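PDB 5O34: enoyl-CoA hydratase carB homologue from Streptomyces cattleya, which probably catalyses a step of thienamycin biosynthesis, as a crotonase-family lyase related to the carbapenem enzyme CarB. Local coordinates for residues A[185-189]-A[259-263]; A[125-130]-A[267-271]; A[198-202]-A[216-220]; A[151-156]-A[172-176]; A[162-168]-A[220-226]. All coordinates share one frame; numbering follows the deposited sequence.

The five contacts join helices to helices and strands to strands within one crotonase-like chain. Interactions 1 and 2 both use helix 252-273 and lie about 11 Å apart between centres; Phe185 of the first reaches Thr129 of the second, its CZ 3.2 Å from Thr129 OG1. Interaction 4 probably lies at the active site, as in relatives, and meets interaction 1 where Gln156 packs against Phe185 and Met189. It also meets interaction 3, Leu172 lying on Leu219. Interactions 3 and 5 share Leu220 and are joined by Arg164, whose NE is 2.8 Å from Leu219 O; both also touch the second subunit. Interactions 2 and 5 lie farthest apart, about 28 Å between centres.

Interaction 1. Residues A[185-189]-A[259-263]; sequences FGGFM and FVAGL
Phe188 drives its ring into a hollow over Gly262, joining two nearly antiparallel helices of the crotonase fold, 184-194 and 252-273, whose local axes run 10.9 Å apart at 161°. Its CG stands anti to the backbone N (chi1 178°), which sends the ring straight across the gap until CZ lies 3.5 Å from Gly262 CA. The carbonyl carbon of Gly262 sits over one ring face, toward the rim. Glycine suits this place because a CB here would run into the ring.

The hollow is walled on one side by Phe259, whose ring is tilted 34° to that of Phe188, with CE2 of Phe188 3.9 Å from CD1 of Phe259. Leu263 is the answering bump: its CD2 branch comes up against both Phe185 and Met189, crossing each at about a right angle. The unbranched, flexible thioether of Met189 can follow its neighbours, and its CG also touches Phe259 CZ at 3.8 Å. Beyond the pair, Tyr132 of helix 120-137 meets the Phe185 ring edge-to-face, while Arg196 of the second subunit makes a cation-pi contact with Phe259. Leu263 CD2 meets Phe185 CD2 and Met189 CE together, 3.9 Å from each.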
# COMPACT_ATOMS: atom_id res chain seq x y z
N PHE A 185 3.89 3.40 -16.15
CA PHE A 185 4.97 3.06 -15.25
C PHE A 185 4.93 3.89 -13.98
O PHE A 185 5.00 3.33 -12.88
CB PHE A 185 6.32 3.20 -15.96
CG PHE A 185 6.69 2.01 -16.80
CD1 PHE A 185 6.75 2.11 -18.19
CD2 PHE A 185 6.98 0.78 -16.22
CE1 PHE A 185 7.10 1.01 -18.98
CE2 PHE A 185 7.33 -0.32 -17.00
CZ PHE A 185 7.38 -0.20 -18.38
N GLY A 186 4.74 5.20 -14.13
CA GLY A 186 4.65 6.13 -13.02
C GLY A 186 3.53 5.79 -12.07
O GLY A 186 3.73 5.76 -10.86
N GLY A 187 2.36 5.47 -12.64
CA GLY A 187 1.18 5.06 -11.90
C GLY A 187 1.43 3.79 -11.11
O GLY A 187 1.17 3.76 -9.91
N PHE A 188 2.01 2.76 -11.76
CA PHE A 188 2.34 1.50 -11.09
C PHE A 188 3.39 1.68 -9.97
O PHE A 188 3.18 1.20 -8.85
CB PHE A 188 2.80 0.43 -12.09
CG PHE A 188 3.21 -0.85 -11.40
CD1 PHE A 188 2.25 -1.76 -10.98
CD2 PHE A 188 4.55 -1.11 -11.12
CE1 PHE A 188 2.62 -2.91 -10.28
CE2 PHE A 188 4.91 -2.26 -10.42
CZ PHE A 188 3.94 -3.14 -9.99
N MET A 189 4.51 2.34 -10.28
CA MET A 189 5.64 2.53 -9.36
C MET A 189 5.31 3.40 -8.15
O MET A 189 5.80 3.10 -7.05
CB MET A 189 6.87 3.05 -10.11
CG MET A 189 7.72 1.93 -10.71
SD MET A 189 9.07 2.46 -11.81
CE MET A 189 8.21 2.60 -13.23
N PHE A 259 6.92 -7.03 -7.54
CA PHE A 259 7.19 -5.71 -8.13
C PHE A 259 7.77 -5.85 -9.55
O PHE A 259 7.36 -5.13 -10.47
CB PHE A 259 8.10 -4.88 -7.20
CG PHE A 259 8.42 -3.49 -7.68
CD1 PHE A 259 7.51 -2.45 -7.49
CD2 PHE A 259 9.62 -3.20 -8.31
CE1 PHE A 259 7.80 -1.16 -7.95
CE2 PHE A 259 9.91 -1.91 -8.76
CZ PHE A 259 8.99 -0.89 -8.58
N VAL A 260 8.70 -6.80 -9.73
CA VAL A 260 9.32 -7.11 -11.03
C VAL A 260 8.24 -7.64 -12.00
O VAL A 260 8.20 -7.20 -13.16
CB VAL A 260 10.52 -8.09 -10.89
CG1 VAL A 260 11.05 -8.53 -12.25
CG2 VAL A 260 11.65 -7.47 -10.04
N ALA A 261 7.35 -8.53 -11.52
CA ALA A 261 6.25 -9.11 -12.31
C ALA A 261 5.27 -8.01 -12.77
O ALA A 261 4.78 -8.06 -13.90
CB ALA A 261 5.51 -10.16 -11.49
N GLY A 262 5.05 -7.03 -11.89
CA GLY A 262 4.20 -5.89 -12.15
C GLY A 262 4.71 -5.04 -13.29
O GLY A 262 3.93 -4.66 -14.17
N LEU A 263 6.04 -4.76 -13.28
CA LEU A 263 6.74 -3.99 -14.31
C LEU A 263 6.70 -4.71 -15.66
O LEU A 263 6.55 -4.04 -16.69
CB LEU A 263 8.21 -3.74 -13.90
CG LEU A 263 8.51 -2.77 -12.74
CD1 LEU A 263 9.92 -2.95 -12.25
CD2 LEU A 263 8.28 -1.32 -13.15

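Interaction 2. Residues A[125-130]-A[267-271]; sequences IDDITD and RREAK
Arg267 leaves its helix with chi1 at -168° and bends at chi3 (-64°), which lays its guanidinium along helix 120-137, between Asp126 and Asp130. The two acids, one helical turn apart, face the same partner. Asp126 OD1 takes NH1 at 2.8 Å through its anti lone pair, the carboxylate lying nearly coplanar with the guanidinium. Asp130 is gripped differently: NH2 at 2.9 Å and NH1 at 3.0 Å both close on its single OD1, which lies in the guanidinium plane. Thr129 supports the group from one face, its CG2 3.5 Å from NH2, while its OG1 is tied back to Ile125 O.

Lys271, extended beyond CG, brings NZ to 3.2 Å from Asp126 OD1, on the syn side and out of the carboxylate plane. Beside the charged groups, the CG2 branch of Ile125 packs on Ala270 CB and on Lys271 CG; the small Ala270 fits against Ile125 where the local helix axes, 142° apart in direction, approach to 9.9 Å. Glu264 adds a further salt bridge to Arg267 NH2. Two cations meeting two aspartates, with Asp126 OD1 shared between Arg267 and Lys271, make a salt-bridge network that probably favours the ionised form of both acids.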
# COMPACT_ATOMS: atom_id res chain seq x y z
N ILE A 125 10.33 1.88 -24.81
CA ILE A 125 9.62 1.11 -23.79
C ILE A 125 10.39 -0.16 -23.39
O ILE A 125 10.59 -0.39 -22.20
CB ILE A 125 8.14 0.84 -24.22
CG1 ILE A 125 7.32 2.16 -24.39
CG2 ILE A 125 7.42 -0.15 -23.30
CD1 ILE A 125 7.28 3.21 -23.16
N ASP A 126 10.85 -0.95 -24.38
CA ASP A 126 11.63 -2.17 -24.14
C ASP A 126 12.91 -1.92 -23.34
O ASP A 126 13.22 -2.71 -22.46
CB ASP A 126 11.93 -2.93 -25.44
CG ASP A 126 10.77 -3.76 -25.97
OD1 ASP A 126 10.16 -4.52 -25.17
OD2 ASP A 126 10.50 -3.70 -27.19
N ASP A 127 13.62 -0.81 -23.61
CA ASP A 127 14.85 -0.46 -22.88
C ASP A 127 14.53 -0.00 -21.45
O ASP A 127 15.21 -0.42 -20.50
CB ASP A 127 15.70 0.58 -23.63
CG ASP A 127 16.30 0.06 -24.93
OD1 ASP A 127 16.64 -1.15 -25.00
OD2 ASP A 127 16.46 0.87 -25.88
N ILE A 128 13.46 0.82 -21.30
CA ILE A 128 12.90 1.34 -20.04
C ILE A 128 12.52 0.18 -19.13
O ILE A 128 12.95 0.14 -17.97
CB ILE A 128 11.66 2.25 -20.38
CG1 ILE A 128 12.13 3.55 -21.03
CG2 ILE A 128 10.80 2.57 -19.14
CD1 ILE A 128 12.82 4.49 -20.08
N THR A 129 11.73 -0.77 -19.68
CA THR A 129 11.26 -1.96 -18.97
C THR A 129 12.44 -2.82 -18.54
O THR A 129 12.47 -3.24 -17.39
CB THR A 129 10.21 -2.75 -19.81
OG1 THR A 129 9.23 -1.85 -20.33
CG2 THR A 129 9.51 -3.84 -19.00
N ASP A 130 13.43 -3.01 -19.42
CA ASP A 130 14.64 -3.79 -19.13
C ASP A 130 15.47 -3.12 -18.04
O ASP A 130 16.02 -3.83 -17.20
CB ASP A 130 15.46 -4.09 -20.40
CG ASP A 130 14.80 -5.05 -21.39
OD1 ASP A 130 13.60 -5.39 -21.21
OD2 ASP A 130 15.48 -5.46 -22.37
N ARG A 267 4.90 -3.56 -19.91
CA ARG A 267 5.59 -3.52 -21.20
C ARG A 267 4.64 -3.29 -22.40
O ARG A 267 4.71 -2.24 -23.05
CB ARG A 267 6.48 -4.76 -21.40
CG ARG A 267 7.45 -4.67 -22.59
CD ARG A 267 8.16 -5.99 -22.89
NE ARG A 267 9.04 -6.44 -21.80
CZ ARG A 267 10.31 -6.07 -21.65
NH1 ARG A 267 10.88 -5.24 -22.51
NH2 ARG A 267 11.02 -6.52 -20.62
N ARG A 268 3.71 -4.22 -22.62
CA ARG A 268 2.72 -4.16 -23.70
C ARG A 268 1.74 -2.98 -23.53
O ARG A 268 1.44 -2.29 -24.50
CB ARG A 268 2.02 -5.53 -23.84
CG ARG A 268 0.56 -5.53 -24.29
CD ARG A 268 0.37 -5.55 -25.80
NE ARG A 268 -1.06 -5.55 -26.14
CZ ARG A 268 -1.55 -5.70 -27.37
NH1 ARG A 268 -0.73 -5.87 -28.40
NH2 ARG A 268 -2.86 -5.68 -27.57
N GLU A 269 1.26 -2.74 -22.29
CA GLU A 269 0.34 -1.64 -21.95
C GLU A 269 0.93 -0.25 -22.25
O GLU A 269 0.26 0.57 -22.88
CB GLU A 269 -0.08 -1.73 -20.48
CG GLU A 269 -1.08 -2.84 -20.18
CD GLU A 269 -1.27 -3.22 -18.72
OE1 GLU A 269 -0.77 -2.51 -17.82
OE2 GLU A 269 -1.94 -4.25 -18.47
N ALA A 270 2.17 0.01 -21.79
CA ALA A 270 2.90 1.27 -21.98
C ALA A 270 3.12 1.59 -23.46
O ALA A 270 3.07 2.76 -23.85
CB ALA A 270 4.24 1.22 -21.26
N LYS A 271 3.33 0.54 -24.28
CA LYS A 271 3.50 0.64 -25.73
C LYS A 271 2.27 1.26 -26.39
O LYS A 271 2.39 2.28 -27.08
CB LYS A 271 3.84 -0.73 -26.34
CG LYS A 271 5.32 -1.06 -26.25
CD LYS A 271 5.57 -2.54 -26.45
CE LYS A 271 7.05 -2.84 -26.43
NZ LYS A 271 7.31 -4.29 -26.63

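Interaction 3. Residues A[198-202]-A[216-220]; sequences VMQRM and ADGLL
Val198 presents both of its methyl branches to segment 216-220. CG1, anti to the backbone N (chi1 173°), meets Leu219 CD1 at 4.1 Å, and Val198 CG2 lies 3.6 Å from Asp217 CG, the carboxylate carbon. A beta-branched residue suits this place because it can meet two different neighbours without a long chain. Met202 comes in tip to tip with Leu219. Its chain runs straight through chi2 and turns only at chi3 (89°), which sets SD 3.6 Å from Leu219 CD1. That one leucine methyl therefore touches both the valine and the sulfur, and Trp209 and Leu190 also touch the same side chain.

Arg201 is bent at chi3, bringing NH1 to within 3.7 Å of Asp217 OD2. This salt bridge is long, and the guanidinium and carboxylate planes stand at 89°, far from a paired arrangement. The firmer partner of Asp217 OD2 is Trp209 NE1, which donates a hydrogen bond and helps to orient the carboxylate. Directly after Asp217 the chain leaves helix 211-217 at Gly218, whose positive phi (93°) would press a CB against the preceding carbonyl oxygen. Two hydrogen bonds back into the last turn complete a Schellman motif, the glycine-ended helix terminus from which Leu219 turns back onto helix 196-205.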
# COMPACT_ATOMS: atom_id res chain seq x y z
N VAL A 198 -1.48 8.77 -2.82
CA VAL A 198 -0.35 9.63 -3.16
C VAL A 198 -0.08 9.55 -4.66
O VAL A 198 0.08 10.59 -5.30
CB VAL A 198 0.91 9.37 -2.29
CG1 VAL A 198 2.12 10.15 -2.79
CG2 VAL A 198 0.62 9.74 -0.83
N MET A 199 -0.12 8.34 -5.23
CA MET A 199 0.04 8.15 -6.67
C MET A 199 -0.95 9.05 -7.44
O MET A 199 -0.54 9.83 -8.31
CB MET A 199 -0.17 6.67 -7.03
CG MET A 199 -0.05 6.37 -8.52
SD MET A 199 -1.61 6.46 -9.45
CE MET A 199 -2.55 5.06 -8.72
N GLN A 200 -2.25 8.94 -7.09
CA GLN A 200 -3.36 9.66 -7.72
C GLN A 200 -3.24 11.16 -7.56
O GLN A 200 -3.49 11.89 -8.52
CB GLN A 200 -4.69 9.16 -7.18
CG GLN A 200 -5.09 7.81 -7.76
CD GLN A 200 -6.15 7.09 -6.96
OE1 GLN A 200 -6.35 7.31 -5.75
NE2 GLN A 200 -6.81 6.15 -7.59
N ARG A 201 -2.81 11.61 -6.38
CA ARG A 201 -2.60 13.03 -6.10
C ARG A 201 -1.47 13.55 -7.01
O ARG A 201 -1.63 14.59 -7.64
CB ARG A 201 -2.23 13.24 -4.63
CG ARG A 201 -3.38 13.10 -3.64
CD ARG A 201 -2.89 13.22 -2.20
NE ARG A 201 -2.24 14.52 -1.94
CZ ARG A 201 -1.27 14.72 -1.05
NH1 ARG A 201 -0.82 13.72 -0.31
NH2 ARG A 201 -0.74 15.93 -0.90
N MET A 202 -0.37 12.79 -7.14
CA MET A 202 0.79 13.15 -7.97
C MET A 202 0.49 13.22 -9.46
O MET A 202 0.84 14.21 -10.09
CB MET A 202 1.98 12.24 -7.70
CG MET A 202 2.67 12.55 -6.41
SD MET A 202 4.25 11.71 -6.30
CE MET A 202 5.35 12.95 -7.08
N ALA A 216 7.10 11.84 4.40
CA ALA A 216 5.85 11.50 5.10
C ALA A 216 5.03 10.48 4.29
O ALA A 216 4.56 9.48 4.84
CB ALA A 216 5.03 12.76 5.35
N ASP A 217 4.94 10.69 2.96
CA ASP A 217 4.18 9.88 2.01
C ASP A 217 4.86 8.57 1.56
O ASP A 217 4.17 7.72 0.99
CB ASP A 217 3.77 10.74 0.80
CG ASP A 217 2.77 11.84 1.17
OD1 ASP A 217 2.08 11.70 2.20
OD2 ASP A 217 2.65 12.82 0.40
N GLY A 218 6.13 8.37 1.89
CA GLY A 218 6.86 7.14 1.53
C GLY A 218 7.63 7.19 0.22
O GLY A 218 8.10 6.17 -0.26
N LEU A 219 7.78 8.37 -0.37
CA LEU A 219 8.54 8.55 -1.61
C LEU A 219 10.04 8.63 -1.34
O LEU A 219 10.85 8.33 -2.22
CB LEU A 219 8.03 9.77 -2.36
CG LEU A 219 6.59 9.67 -2.87
CD1 LEU A 219 6.09 11.01 -3.29
CD2 LEU A 219 6.48 8.67 -3.99
N LEU A 220 10.41 9.04 -0.11
CA LEU A 220 11.79 9.05 0.40
C LEU A 220 11.80 8.20 1.66
O LEU A 220 10.83 8.21 2.41
CB LEU A 220 12.29 10.47 0.74
CG LEU A 220 12.48 11.46 -0.41
CD1 LEU A 220 12.95 12.79 0.11
CD2 LEU A 220 13.45 10.94 -1.47

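Interaction 4. Residues A[151-156]-A[172-176]; sequences IGVGLQ and LVMPE
The glycine-rich start of helix 152-158, which in crotonases helps to form the oxyanion hole and probably does so here, is set against strand 171-173 and the turn after it. Ile151 pairs with Val173 in a short parallel bridge, and Gly152 N donates to Val173 O at 3.2 Å (N-H...O angle 141°). The same oxygen receives a CA-H...O contact from Ile151 CA at 3.4 Å. Side by side on one face of the sheet, Ile151 CG1 and Val173 CG2 lie 3.9 Å apart; both residues are beta-branched and suit an extended chain. The CG2 branch of Ile151 turns instead to Pro175, touching CD at 3.6 Å.

At Gly152 the chain swings from strand to helix with a positive phi (40°), and its CA comes within 3.3 Å of Glu176 OE2, where a side chain would be tight. Glu176 is probably at the place of a catalytic glutamate in relatives. With chi1 at 180° the isobutyl group of Leu155 swings over the strand: CD1 goes to Leu172 CG at 3.8 Å, CD2 to Val173 O at 3.5 Å and on to Met174 CG. Met174, bent at chi2, carries its flexible thioether CE to Gln156 CG, 3.6 Å away.

Helix 184-194 borders the contact through Leu190 on Met174, and helix 120-137 meets Val153 through Ile128 and Tyr132, while strand 209-210 continues the small sheet beyond 171-173.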
# COMPACT_ATOMS: atom_id res chain seq x y z
N ILE A 151 12.30 13.86 -11.65
CA ILE A 151 11.13 14.02 -12.53
C ILE A 151 10.99 12.81 -13.48
O ILE A 151 12.00 12.25 -13.92
CB ILE A 151 11.28 15.36 -13.33
CG1 ILE A 151 11.55 16.58 -12.41
CG2 ILE A 151 10.09 15.62 -14.27
CD1 ILE A 151 12.08 17.84 -13.16
N GLY A 152 9.74 12.45 -13.80
CA GLY A 152 9.37 11.37 -14.72
C GLY A 152 10.20 10.11 -14.61
O GLY A 152 10.17 9.42 -13.59
N VAL A 153 11.00 9.84 -15.68
CA VAL A 153 11.89 8.67 -15.80
C VAL A 153 12.94 8.67 -14.69
O VAL A 153 13.27 7.60 -14.16
CB VAL A 153 12.49 8.54 -17.24
CG1 VAL A 153 13.53 7.42 -17.32
CG2 VAL A 153 11.38 8.31 -18.27
N GLY A 154 13.42 9.86 -14.31
CA GLY A 154 14.38 10.04 -13.23
C GLY A 154 13.83 9.53 -11.92
O GLY A 154 14.47 8.71 -11.25
N LEU A 155 12.61 9.97 -11.58
CA LEU A 155 11.89 9.52 -10.38
C LEU A 155 11.59 8.00 -10.47
O LEU A 155 11.78 7.29 -9.49
CB LEU A 155 10.59 10.34 -10.18
CG LEU A 155 9.69 10.00 -8.97
CD1 LEU A 155 10.48 9.90 -7.66
CD2 LEU A 155 8.57 11.02 -8.86
N GLN A 156 11.19 7.52 -11.67
CA GLN A 156 10.89 6.09 -11.91
C GLN A 156 12.07 5.16 -11.62
O GLN A 156 11.87 4.10 -11.01
CB GLN A 156 10.33 5.89 -13.32
CG GLN A 156 8.86 6.30 -13.45
CD GLN A 156 8.37 6.57 -14.85
OE1 GLN A 156 7.55 7.46 -15.07
NE2 GLN A 156 8.84 5.79 -15.82
N LEU A 172 10.25 16.04 -5.93
CA LEU A 172 9.74 14.90 -6.69
C LEU A 172 8.51 15.27 -7.52
O LEU A 172 7.60 15.91 -6.99
CB LEU A 172 9.45 13.74 -5.71
CG LEU A 172 10.63 12.83 -5.25
CD1 LEU A 172 11.85 13.59 -4.75
CD2 LEU A 172 10.20 11.92 -4.16
N VAL A 173 8.49 14.92 -8.84
CA VAL A 173 7.40 15.27 -9.74
C VAL A 173 7.14 14.14 -10.72
O VAL A 173 8.06 13.49 -11.22
CB VAL A 173 7.65 16.61 -10.53
CG1 VAL A 173 6.36 17.39 -10.78
CG2 VAL A 173 8.70 17.50 -9.86
N MET A 174 5.84 13.97 -11.04
CA MET A 174 5.35 13.06 -12.07
C MET A 174 4.46 13.94 -12.98
O MET A 174 3.25 13.83 -12.89
CB MET A 174 4.54 11.88 -11.48
CG MET A 174 5.37 10.65 -11.22
SD MET A 174 6.28 10.00 -12.60
CE MET A 174 6.87 8.77 -11.85
N PRO A 175 5.04 14.92 -13.75
CA PRO A 175 4.22 15.78 -14.62
C PRO A 175 3.76 15.24 -16.00
O PRO A 175 3.25 16.02 -16.80
CB PRO A 175 5.11 17.02 -14.79
CG PRO A 175 6.48 16.47 -14.82
CD PRO A 175 6.49 15.20 -13.96
N GLU A 176 3.97 13.93 -16.28
CA GLU A 176 3.59 13.26 -17.54
C GLU A 176 2.30 13.78 -18.21
O GLU A 176 2.32 14.05 -19.42
CB GLU A 176 3.50 11.74 -17.36
CG GLU A 176 4.82 11.02 -17.55
CD GLU A 176 5.76 10.99 -16.35
OE1 GLU A 176 5.53 11.74 -15.38
OE2 GLU A 176 6.74 10.20 -16.41

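Interaction 5. Residues A[162-168]-A[220-226]; sequences DYRLGSE and LHETVAS
Backbone hydrogen bonds join strands 163-167 and 222-224 in parallel. Gly166 N gives an almost straight bond to Glu222 O (3.0 Å, 175°), and Gly166 O takes Val224 N at 3.0 Å. Farther back, Arg164 O accepts from His221 N at 2.9 Å in the carbonyl plane. Glycine suits position 166, since a CB would strike Leu220 CD1, which instead rests on Gly166 CA.

The aromatic contacts centre on His221. Its ring makes an offset stack with that of Tyr163, centroids 4.9 Å apart and planes at 27°, and His221 CB sits over the centre of the tyrosine ring in a CH-pi contact. Tyr163 CA in turn lies over the imidazole face. The strand pair lies at one edge of the six-stranded crotonase sheet, with 142-146 on the other side of 163-167 and 222-224 outermost within the chain. His221 reaches the trimer interface here: its NE2 is hydrogen-bonded to Gln200 of the second subunit.

Among polar side chains, Tyr163 OH donates to the anti lone pair of Glu222 OE1, at 2.9 Å, while Arg232 holds OE2 in a salt bridge. Arg164, bent at chi3 (-68°), puts one guanidinium face over His221 CE1, and its NE is bonded to Leu219 O.

Apolar contact comes from Leu165, whose CD1 lies against the aliphatic part of Glu222, 3.7 Å from its CB, and touches Val224 CG2.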
# COMPACT_ATOMS: atom_id res chain seq x y z
N ASP A 162 15.97 0.21 -3.37
CA ASP A 162 15.54 -0.20 -2.03
C ASP A 162 15.53 0.91 -1.00
O ASP A 162 14.94 0.72 0.06
CB ASP A 162 16.43 -1.34 -1.52
CG ASP A 162 16.58 -2.45 -2.52
OD1 ASP A 162 15.72 -3.36 -2.53
OD2 ASP A 162 17.49 -2.36 -3.37
N TYR A 163 16.23 2.04 -1.25
CA TYR A 163 16.32 3.14 -0.29
C TYR A 163 16.58 4.43 -1.02
O TYR A 163 17.58 4.56 -1.73
CB TYR A 163 17.44 2.86 0.75
CG TYR A 163 17.25 3.52 2.10
CD1 TYR A 163 16.84 2.78 3.21
CD2 TYR A 163 17.58 4.86 2.30
CE1 TYR A 163 16.73 3.36 4.48
CE2 TYR A 163 17.46 5.45 3.56
CZ TYR A 163 17.04 4.70 4.64
OH TYR A 163 16.94 5.29 5.88
N ARG A 164 15.66 5.39 -0.88
CA ARG A 164 15.80 6.70 -1.49
C ARG A 164 16.13 7.71 -0.41
O ARG A 164 15.36 7.92 0.53
CB ARG A 164 14.53 7.07 -2.28
CG ARG A 164 14.28 6.15 -3.46
CD ARG A 164 12.93 6.38 -4.12
NE ARG A 164 11.81 5.98 -3.27
CZ ARG A 164 11.35 4.74 -3.14
NH1 ARG A 164 11.94 3.74 -3.79
NH2 ARG A 164 10.31 4.49 -2.36
N LEU A 165 17.33 8.28 -0.52
CA LEU A 165 17.83 9.28 0.40
C LEU A 165 17.78 10.63 -0.30
O LEU A 165 18.36 10.80 -1.37
CB LEU A 165 19.26 8.92 0.82
CG LEU A 165 19.95 9.80 1.85
CD1 LEU A 165 19.27 9.72 3.21
CD2 LEU A 165 21.38 9.41 1.98
N GLY A 166 17.02 11.54 0.29
CA GLY A 166 16.85 12.86 -0.28
C GLY A 166 17.48 13.97 0.55
O GLY A 166 17.50 13.89 1.78
N SER A 167 18.00 14.99 -0.14
CA SER A 167 18.51 16.19 0.52
C SER A 167 17.25 17.06 0.71
O SER A 167 16.24 16.80 0.05
CB SER A 167 19.52 16.91 -0.37
OG SER A 167 18.90 17.64 -1.43
N GLU A 168 17.31 18.09 1.55
CA GLU A 168 16.11 18.92 1.70
C GLU A 168 15.85 19.81 0.45
O GLU A 168 14.83 20.50 0.39
CB GLU A 168 16.12 19.69 3.03
CG GLU A 168 15.54 18.84 4.16
CD GLU A 168 16.41 18.64 5.39
OE1 GLU A 168 16.31 17.56 6.02
OE2 GLU A 168 17.17 19.57 5.76
N LEU A 220 10.41 9.04 -0.11
CA LEU A 220 11.79 9.05 0.40
C LEU A 220 11.80 8.20 1.66
O LEU A 220 10.83 8.21 2.41
CB LEU A 220 12.29 10.47 0.74
CG LEU A 220 12.48 11.46 -0.41
CD1 LEU A 220 12.95 12.79 0.11
CD2 LEU A 220 13.45 10.94 -1.47
N HIS A 221 12.86 7.41 1.84
CA HIS A 221 13.02 6.56 3.02
C HIS A 221 13.61 7.41 4.14
O HIS A 221 13.41 7.13 5.32
CB HIS A 221 13.95 5.38 2.73
CG HIS A 221 13.37 4.36 1.80
ND1 HIS A 221 13.07 4.67 0.47
CD2 HIS A 221 13.07 3.06 2.02
CE1 HIS A 221 12.58 3.55 -0.05
NE2 HIS A 221 12.57 2.56 0.84
N GLU A 222 14.38 8.45 3.75
CA GLU A 222 15.08 9.32 4.68
C GLU A 222 15.44 10.64 4.02
O GLU A 222 15.63 10.70 2.80
CB GLU A 222 16.35 8.61 5.18
CG GLU A 222 17.14 9.35 6.26
CD GLU A 222 18.47 8.73 6.65
OE1 GLU A 222 18.65 7.51 6.45
OE2 GLU A 222 19.32 9.47 7.21
N THR A 223 15.50 11.69 4.84
CA THR A 223 15.91 13.04 4.47
C THR A 223 17.16 13.42 5.29
O THR A 223 17.32 12.97 6.43
CB THR A 223 14.80 14.08 4.69
OG1 THR A 223 14.38 14.09 6.06
CG2 THR A 223 13.61 13.88 3.76
N VAL A 224 18.02 14.25 4.70
CA VAL A 224 19.24 14.82 5.30
C VAL A 224 19.46 16.21 4.73
O VAL A 224 18.91 16.54 3.68
CB VAL A 224 20.52 13.96 5.11
CG1 VAL A 224 20.56 12.76 6.04
CG2 VAL A 224 20.72 13.56 3.65
N ALA A 225 20.31 17.00 5.40
CA ALA A 225 20.71 18.32 4.92
C ALA A 225 21.65 18.09 3.73
O ALA A 225 22.44 17.14 3.76
CB ALA A 225 21.46 19.06 6.02
N SER A 226 21.54 18.92 2.67
CA SER A 226 22.38 18.83 1.47
C SER A 226 23.89 18.56 1.74
O SER A 226 24.42 17.64 1.11
CB SER A 226 22.21 20.06 0.58
OG SER A 226 20.85 20.38 0.35